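PaxB (Photorhabdus luminescens, PDB 6EK4) is probably one component of a two-component alpha-helical pore-forming toxin of the YaxAB type, acting with a PaxA partner to perforate target membranes. Local coordinates at residues Leu32-Lys37 against Lys46-Ser51; Ile17-Leu22 against Asp341-Gln346. All coordinates share one frame; numbering follows the deposited sequence.

In the fold
Both contacts use helix 19-35, one at each end, with their centres 25 Å apart and their nearest atoms about 10 Å from each other. Contact 2 comes at the start of that helix and ties it to helix 326-348, the last in the chain, closing a loop of more than 300 residues. Contact 1 is nested inside this loop: there the final turn of helix 19-35 meets helix 42-73 across a short connection. Helix 19-35 is thus joined to its sequence neighbour at one end and to the C-terminal helix at the other, within an elongated, strand-free bundle whose long helix 247-321 borders both contacts.

Contact 1 (Leu32-Lys37 against Lys46-Ser51); sequences LSHQQK and KTLRIS
A helical hairpin brings the last turn of helix 19-35 against the second and third turns of helix 42-73, and small side chains let the two come close: the CA atoms of Ser33 and Thr47 are 5.5 Å apart. At the centre lies Ser33, whose CB rests 3.8 Å from Thr47 O and 4.1 Å from Thr47 CB. Its OG sits between its own backbone N and carbonyl carbon (chi1 62°), a position that brings it beside Ser51 CB at 3.6 Å while still letting it be shared between the carbonyls of Ile29, the stronger partner, and Trp30, one turn back. Ser51 likewise turns to its own helix, its OG reaching Leu48 O at 3.0 Å from above the carbonyl plane. Thr47 OG1 is shared between Gln44 O, the stronger partner, and Ile43 O. The buried hydroxyls are therefore satisfied within their own helices, and the meeting between them is one of van der Waals contact.

Just after helix 19-35 ends, Gln36 has its CG anti to the backbone N (chi1 163°) and bends at chi2, which carries the amide back toward helix 42-73; there OE1 lies 3.7 Å from Thr47 OG1, too far for a hydrogen bond. On the flank nearer solvent, the His34 ring, with ND1 bonded to Trp30 O, offers a face to Leu48 in a CH-pi contact. Leu48 CD2 lies 4.0 Å from the ring centroid, 24° off the ring normal, and is displaced toward the rim, where NE2 is its nearest ring atom at 3.7 Å.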
loop_
_atom_site.group_PDB
_atom_site.type_symbol
_atom_site.label_atom_id
_atom_site.label_comp_id
_atom_site.label_asym_id
_atom_site.label_seq_id
_atom_site.Cartn_x
_atom_site.Cartn_y
_atom_site.Cartn_z
ATOM N N LEU A 32 0.988 -4.585 -5.046
ATOM C CA LEU A 32 -0.160 -4.126 -4.263
ATOM C C LEU A 32 -1.484 -4.279 -5.005
ATOM O O LEU A 32 -2.495 -4.617 -4.397
ATOM C CB LEU A 32 0.029 -2.666 -3.837
ATOM C CG LEU A 32 1.106 -2.426 -2.775
ATOM C CD1 LEU A 32 1.501 -0.960 -2.732
ATOM C CD2 LEU A 32 0.645 -2.897 -1.404
ATOM N N SER A 33 -1.479 -4.039 -6.315
ATOM C CA SER A 33 -2.705 -4.112 -7.115
ATOM C C SER A 33 -3.256 -5.532 -7.260
ATOM O O SER A 33 -4.415 -5.703 -7.633
ATOM C CB SER A 33 -2.476 -3.516 -8.507
ATOM O OG SER A 33 -1.490 -4.245 -9.217
ATOM N N HIS A 34 -2.433 -6.541 -6.972
ATOM C CA HIS A 34 -2.844 -7.942 -7.098
ATOM C C HIS A 34 -3.170 -8.625 -5.764
ATOM O O HIS A 34 -3.944 -9.583 -5.739
ATOM C CB HIS A 34 -1.775 -8.735 -7.855
ATOM C CG HIS A 34 -1.716 -8.412 -9.315
ATOM N ND1 HIS A 34 -0.966 -7.370 -9.818
ATOM C CD2 HIS A 34 -2.329 -8.982 -10.379
ATOM C CE1 HIS A 34 -1.114 -7.318 -11.129
ATOM N NE2 HIS A 34 -1.935 -8.284 -11.495
ATOM N N GLN A 35 -2.584 -8.145 -4.668
ATOM C CA GLN A 35 -2.860 -8.702 -3.337
ATOM C C GLN A 35 -3.995 -7.963 -2.621
ATOM O O GLN A 35 -4.672 -8.542 -1.770
ATOM C CB GLN A 35 -1.592 -8.703 -2.472
ATOM C CG GLN A 35 -1.178 -7.345 -1.920
ATOM C CD GLN A 35 0.171 -7.382 -1.220
ATOM O OE1 GLN A 35 1.017 -8.228 -1.514
ATOM N NE2 GLN A 35 0.378 -6.455 -0.289
ATOM N N GLN A 36 -4.186 -6.688 -2.962
ATOM C CA GLN A 36 -5.272 -5.871 -2.409
ATOM C C GLN A 36 -6.637 -6.528 -2.623
ATOM O O GLN A 36 -6.976 -6.926 -3.742
ATOM C CB GLN A 36 -5.241 -4.465 -3.033
ATOM C CG GLN A 36 -6.507 -3.624 -2.874
ATOM C CD GLN A 36 -7.412 -3.653 -4.100
ATOM O OE1 GLN A 36 -6.965 -3.912 -5.218
ATOM N NE2 GLN A 36 -8.692 -3.368 -3.893
ATOM N N LYS A 37 -7.407 -6.642 -1.541
ATOM C CA LYS A 37 -8.742 -7.239 -1.583
ATOM C C LYS A 37 -9.734 -6.417 -0.755
ATOM O O LYS A 37 -10.227 -6.867 0.281
ATOM C CB LYS A 37 -8.693 -8.694 -1.098
ATOM C CG LYS A 37 -7.983 -9.635 -2.060
ATOM C CD LYS A 37 -7.737 -11.003 -1.445
ATOM C CE LYS A 37 -6.934 -11.888 -2.386
ATOM N NZ LYS A 37 -6.759 -13.269 -1.857
ATOM N N LYS A 46 -9.562 -0.407 -11.580
ATOM C CA LYS A 46 -8.811 0.842 -11.734
ATOM C C LYS A 46 -7.357 0.705 -11.279
ATOM O O LYS A 46 -6.461 1.284 -11.891
ATOM C CB LYS A 46 -9.488 1.987 -10.974
ATOM C CG LYS A 46 -10.724 2.550 -11.660
ATOM C CD LYS A 46 -11.162 3.849 -11.007
ATOM C CE LYS A 46 -12.555 4.268 -11.444
ATOM N NZ LYS A 46 -12.959 5.567 -10.835
ATOM N N THR A 47 -7.127 -0.052 -10.208
ATOM C CA THR A 47 -5.767 -0.297 -9.722
ATOM C C THR A 47 -4.952 -1.108 -10.729
ATOM O O THR A 47 -3.748 -0.895 -10.873
ATOM C CB THR A 47 -5.762 -1.025 -8.363
ATOM O OG1 THR A 47 -6.645 -2.151 -8.415
ATOM C CG2 THR A 47 -6.202 -0.085 -7.250
ATOM N N LEU A 48 -5.612 -2.032 -11.424
ATOM C CA LEU A 48 -4.964 -2.799 -12.489
ATOM C C LEU A 48 -4.629 -1.918 -13.696
ATOM O O LEU A 48 -3.641 -2.167 -14.384
ATOM C CB LEU A 48 -5.834 -3.987 -12.920
ATOM C CG LEU A 48 -6.003 -5.105 -11.885
ATOM C CD1 LEU A 48 -7.091 -6.077 -12.320
ATOM C CD2 LEU A 48 -4.693 -5.842 -11.642
ATOM N N ARG A 49 -5.448 -0.897 -13.950
ATOM C CA ARG A 49 -5.151 0.082 -14.999
ATOM C C ARG A 49 -3.905 0.891 -14.652
ATOM O O ARG A 49 -3.079 1.169 -15.522
ATOM C CB ARG A 49 -6.323 1.044 -15.211
ATOM C CG ARG A 49 -7.567 0.423 -15.822
ATOM C CD ARG A 49 -8.685 1.450 -15.896
ATOM N NE ARG A 49 -9.990 0.851 -16.169
ATOM C CZ ARG A 49 -11.153 1.490 -16.061
ATOM N NH1 ARG A 49 -11.198 2.764 -15.681
ATOM N NH2 ARG A 49 -12.286 0.851 -16.330
ATOM N N ILE A 50 -3.781 1.268 -13.381
ATOM C CA ILE A 50 -2.643 2.060 -12.914
ATOM C C ILE A 50 -1.347 1.255 -13.006
ATOM O O ILE A 50 -0.326 1.779 -13.450
ATOM C CB ILE A 50 -2.856 2.582 -11.471
ATOM C CG1 ILE A 50 -4.003 3.600 -11.440
ATOM C CG2 ILE A 50 -1.589 3.237 -10.935
ATOM C CD1 ILE A 50 -4.563 3.856 -10.056
ATOM N N SER A 51 -1.390 -0.013 -12.602
ATOM C CA SER A 51 -0.211 -0.882 -12.679
ATOM C C SER A 51 0.205 -1.148 -14.127
ATOM O O SER A 51 1.396 -1.212 -14.429
ATOM C CB SER A 51 -0.457 -2.211 -11.957
ATOM O OG SER A 51 -1.300 -3.061 -12.715
#

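Contact 2 (Ile17-Leu22 against Asp341-Gln346); sequences INVKTL and DDLALQ
Val19 and Gln346 come closest in the backbone, with CA atoms 6.8 Å apart, where the chain passes from the extended Ile17 and Asn18 into the first turn of helix 19-35 beside helix 326-348. The Gln346 amide grips this passage with both its ends. Its NE2 donates to Ile17 O at 3.0 Å, almost straight at hydrogen (163°) and with the acceptor in the amide plane, while its OE1 accepts from Val19 N at 3.0 Å, the donor tilted 29° from the carbonyl plane. A further bond from Gln346 NE2 to Asp342 OD1, 3.2 Å long, meets the carboxylate from above its plane; one turn back on the same helix, Asp342 thus helps to fix how the amide is rotated.

Helix 19-35 begins here with Asn18 as its N-cap. Asn18 OD1 accepts weak capping bonds from Lys20 N and Thr21 N, whereas the amide of Val19, inside the same first turn, is taken by the glutamine of the C-terminal helix; the Asn18 and Gln346 amide planes stand nearly perpendicular.

Val19 sets CG2 slantwise against the Gln346 chain, next to CB, and its other methyl, CG1, meets Leu343 CD2 at 4.0 Å. That same Leu343 methyl also reaches Ile17 CB, 4.3 Å away, on the buried side, where Ile17 packs on Leu305 of helix 247-321 and Leu343 on Val65 of helix 42-73.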
loop_
_atom_site.group_PDB
_atom_site.type_symbol
_atom_site.label_atom_id
_atom_site.label_comp_id
_atom_site.label_asym_id
_atom_site.label_seq_id
_atom_site.Cartn_x
_atom_site.Cartn_y
_atom_site.Cartn_z
ATOM N N ILE A 17 17.601 12.647 -11.224
ATOM C CA ILE A 17 16.568 11.623 -11.371
ATOM C C ILE A 17 17.069 10.284 -10.836
ATOM O O ILE A 17 18.168 9.843 -11.172
ATOM C CB ILE A 17 16.145 11.456 -12.849
ATOM C CG1 ILE A 17 15.872 12.826 -13.483
ATOM C CG2 ILE A 17 14.914 10.562 -12.959
ATOM C CD1 ILE A 17 15.429 12.773 -14.931
ATOM N N ASN A 18 16.252 9.652 -9.995
ATOM C CA ASN A 18 16.520 8.309 -9.494
ATOM C C ASN A 18 15.553 7.328 -10.156
ATOM O O ASN A 18 14.385 7.239 -9.773
ATOM C CB ASN A 18 16.377 8.274 -7.966
ATOM C CG ASN A 18 16.983 7.026 -7.342
ATOM O OD1 ASN A 18 17.067 5.973 -7.975
ATOM N ND2 ASN A 18 17.408 7.140 -6.089
ATOM N N VAL A 19 16.041 6.604 -11.160
ATOM C CA VAL A 19 15.212 5.642 -11.896
ATOM C C VAL A 19 14.908 4.367 -11.098
ATOM O O VAL A 19 13.982 3.630 -11.442
ATOM C CB VAL A 19 15.830 5.265 -13.265
ATOM C CG1 VAL A 19 15.825 6.470 -14.194
ATOM C CG2 VAL A 19 17.238 4.699 -13.112
ATOM N N LYS A 20 15.688 4.108 -10.048
ATOM C CA LYS A 20 15.410 2.996 -9.133
ATOM C C LYS A 20 14.145 3.281 -8.328
ATOM O O LYS A 20 13.282 2.415 -8.192
ATOM C CB LYS A 20 16.591 2.753 -8.187
ATOM C CG LYS A 20 16.508 1.440 -7.421
ATOM C CD LYS A 20 17.643 1.294 -6.422
ATOM C CE LYS A 20 17.614 -0.069 -5.750
ATOM N NZ LYS A 20 18.484 -0.123 -4.542
ATOM N N THR A 21 14.044 4.498 -7.799
ATOM C CA THR A 21 12.843 4.945 -7.096
ATOM C C THR A 21 11.619 4.909 -8.018
ATOM O O THR A 21 10.507 4.611 -7.574
ATOM C CB THR A 21 13.029 6.372 -6.539
ATOM O OG1 THR A 21 14.156 6.395 -5.654
ATOM C CG2 THR A 21 11.789 6.837 -5.785
ATOM N N LEU A 22 11.838 5.208 -9.298
ATOM C CA LEU A 22 10.782 5.161 -10.309
ATOM C C LEU A 22 10.341 3.718 -10.554
ATOM O O LEU A 22 9.153 3.410 -10.482
ATOM C CB LEU A 22 11.267 5.797 -11.621
ATOM C CG LEU A 22 10.217 6.292 -12.623
ATOM C CD1 LEU A 22 10.893 7.080 -13.736
ATOM C CD2 LEU A 22 9.384 5.157 -13.206
ATOM N N ASP A 341 24.556 8.731 -19.606
ATOM C CA ASP A 341 25.486 7.711 -19.103
ATOM C C ASP A 341 25.200 7.375 -17.641
ATOM O O ASP A 341 25.341 6.225 -17.224
ATOM C CB ASP A 341 26.943 8.181 -19.232
ATOM C CG ASP A 341 27.410 8.288 -20.677
ATOM O OD1 ASP A 341 26.704 7.797 -21.587
ATOM O OD2 ASP A 341 28.495 8.867 -20.903
ATOM N N ASP A 342 24.806 8.389 -16.873
ATOM C CA ASP A 342 24.422 8.212 -15.473
ATOM C C ASP A 342 23.131 7.404 -15.339
ATOM O O ASP A 342 23.037 6.523 -14.489
ATOM C CB ASP A 342 24.258 9.573 -14.787
ATOM C CG ASP A 342 23.741 9.453 -13.366
ATOM O OD1 ASP A 342 22.634 9.961 -13.093
ATOM O OD2 ASP A 342 24.434 8.838 -12.528
ATOM N N LEU A 343 22.139 7.712 -16.174
ATOM C CA LEU A 343 20.865 6.993 -16.155
ATOM C C LEU A 343 21.043 5.523 -16.535
ATOM O O LEU A 343 20.409 4.645 -15.948
ATOM C CB LEU A 343 19.847 7.655 -17.089
ATOM C CG LEU A 343 19.348 9.046 -16.692
ATOM C CD1 LEU A 343 18.407 9.589 -17.757
ATOM C CD2 LEU A 343 18.658 9.025 -15.335
ATOM N N ALA A 344 21.907 5.262 -17.514
ATOM C CA ALA A 344 22.245 3.891 -17.901
ATOM C C ALA A 344 22.980 3.166 -16.773
ATOM O O ALA A 344 22.774 1.970 -16.562
ATOM C CB ALA A 344 23.088 3.889 -19.166
ATOM N N LEU A 345 23.832 3.898 -16.055
ATOM C CA LEU A 345 24.560 3.349 -14.908
ATOM C C LEU A 345 23.610 2.907 -13.792
ATOM O O LEU A 345 23.874 1.918 -13.107
ATOM C CB LEU A 345 25.562 4.378 -14.369
ATOM C CG LEU A 345 26.420 3.988 -13.160
ATOM C CD1 LEU A 345 27.342 2.824 -13.493
ATOM C CD2 LEU A 345 27.223 5.188 -12.683
ATOM N N GLN A 346 22.516 3.644 -13.612
ATOM C CA GLN A 346 21.503 3.291 -12.617
ATOM C C GLN A 346 20.743 2.030 -13.018
ATOM O O GLN A 346 20.574 1.123 -12.205
ATOM C CB GLN A 346 20.519 4.442 -12.412
ATOM C CG GLN A 346 21.135 5.679 -11.782
ATOM C CD GLN A 346 20.111 6.765 -11.515
ATOM O OE1 GLN A 346 19.049 6.504 -10.953
ATOM N NE2 GLN A 346 20.429 7.991 -11.913
#